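Local atomic coordinates of purine nucleoside phosphorylase (Anopheles gambiae, PDB entry 2P4S), a protein that cleaves inosine, guanosine and their 2'-deoxy forms with phosphate, releasing the purine base and a pentose 1-phosphate for purine salvage. Residues Cys181-Pro184 against Val185-His189. Residues are numbered along the deposited sequence; the frame is centred on the assembly and turned at random.
Sequences CAMP and VRVMH
Met188 and Pro184 meet one turn apart in helix 178-191, where the carbonyl oxygen of the proline accepts the backbone N-H of the methionine and the methionine's side chain packs against the same oxygen. The Met188 N to Pro184 O bond measures 2.9 Å and is nearly straight at 171°. Met188 CB lies 3.6 Å from Pro184 O, and CG, set beside its own backbone N by a chi1 of -70°, comes closer, with Met188 CG 3.2 Å from Pro184 O. Met188 SD lies 3.9 Å from Pro184 O, and the extended side chain packs on Met164 and Met166 of strand 161-167. On another side of the helix, Met183, bent at chi2 and chi3, lies beside Val187, with Met183 SD 4.2 Å from Val187 CG2, two apolar side chains running alongside each other. Pro184 has no N-H to offer the preceding turn, which kinks the helix here. Next to this kink Val185 N donates to Ala182 O at 2.9 Å, an i to i-3 bond. The helix is wedged between its neighbours: Met183 and Val187 pack on Leu95 of helix 92-105, Ala182 and Val185 on helix 307-315, while Pro184 reaches Met166 of the central sheet and the phosphate-binding Phe170.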
# COMPACT_ATOMS: atom_id res chain seq x y z
N CYS A 181 2.95 -4.31 -16.75
CA CYS A 181 3.72 -5.56 -16.47
C CYS A 181 2.93 -6.80 -16.87
O CYS A 181 3.48 -7.78 -17.33
CB CYS A 181 4.09 -5.70 -14.98
SG CYS A 181 5.19 -4.37 -14.35
N ALA A 182 1.61 -6.72 -16.71
CA ALA A 182 0.70 -7.87 -16.86
C ALA A 182 0.17 -7.96 -18.29
O ALA A 182 -0.27 -9.01 -18.70
CB ALA A 182 -0.45 -7.74 -15.87
N MET A 183 0.28 -6.86 -19.05
CA MET A 183 -0.19 -6.80 -20.46
C MET A 183 0.13 -8.05 -21.37
O MET A 183 -0.71 -8.46 -22.17
CB MET A 183 0.24 -5.46 -21.11
CG MET A 183 0.07 -5.42 -22.65
SD MET A 183 1.50 -5.99 -23.58
CE MET A 183 2.83 -5.06 -22.85
N PRO A 184 1.35 -8.60 -21.31
CA PRO A 184 1.62 -9.80 -22.11
C PRO A 184 0.76 -11.02 -21.82
O PRO A 184 0.57 -11.89 -22.71
CB PRO A 184 3.07 -10.10 -21.77
CG PRO A 184 3.64 -8.71 -21.38
CD PRO A 184 2.55 -8.11 -20.60
N VAL A 185 0.20 -11.08 -20.61
CA VAL A 185 -0.83 -12.09 -20.28
C VAL A 185 -2.14 -11.92 -21.08
O VAL A 185 -2.76 -12.91 -21.44
CB VAL A 185 -1.13 -12.17 -18.74
CG1 VAL A 185 -2.15 -13.25 -18.40
CG2 VAL A 185 0.19 -12.39 -17.93
N ARG A 186 -2.59 -10.68 -21.30
CA ARG A 186 -3.81 -10.44 -22.13
C ARG A 186 -3.55 -10.82 -23.59
O ARG A 186 -4.40 -11.42 -24.23
CB ARG A 186 -4.25 -9.00 -22.11
CG ARG A 186 -4.40 -8.35 -20.76
CD ARG A 186 -5.72 -8.61 -20.26
NE ARG A 186 -6.34 -7.49 -19.56
CZ ARG A 186 -7.24 -7.65 -18.59
NH1 ARG A 186 -7.62 -8.90 -18.19
NH2 ARG A 186 -7.76 -6.58 -18.01
N VAL A 187 -2.35 -10.51 -24.09
CA VAL A 187 -1.90 -10.94 -25.40
C VAL A 187 -1.85 -12.49 -25.54
O VAL A 187 -2.38 -13.03 -26.51
CB VAL A 187 -0.51 -10.30 -25.77
CG1 VAL A 187 -0.06 -10.81 -27.09
CG2 VAL A 187 -0.63 -8.78 -25.80
N MET A 188 -1.21 -13.19 -24.60
CA MET A 188 -1.25 -14.66 -24.57
C MET A 188 -2.69 -15.22 -24.70
O MET A 188 -2.94 -16.10 -25.51
CB MET A 188 -0.59 -15.20 -23.29
CG MET A 188 0.93 -15.05 -23.19
SD MET A 188 1.51 -15.42 -21.48
CE MET A 188 3.27 -15.44 -21.77
N HIS A 189 -3.63 -14.68 -23.95
CA HIS A 189 -5.02 -15.08 -24.02
C HIS A 189 -5.59 -14.84 -25.44
O HIS A 189 -6.20 -15.74 -26.06
CB HIS A 189 -5.80 -14.28 -22.97
CG HIS A 189 -7.29 -14.32 -23.13
ND1 HIS A 189 -8.03 -15.47 -22.94
CD2 HIS A 189 -8.18 -13.32 -23.38
CE1 HIS A 189 -9.31 -15.18 -23.12
NE2 HIS A 189 -9.43 -13.88 -23.37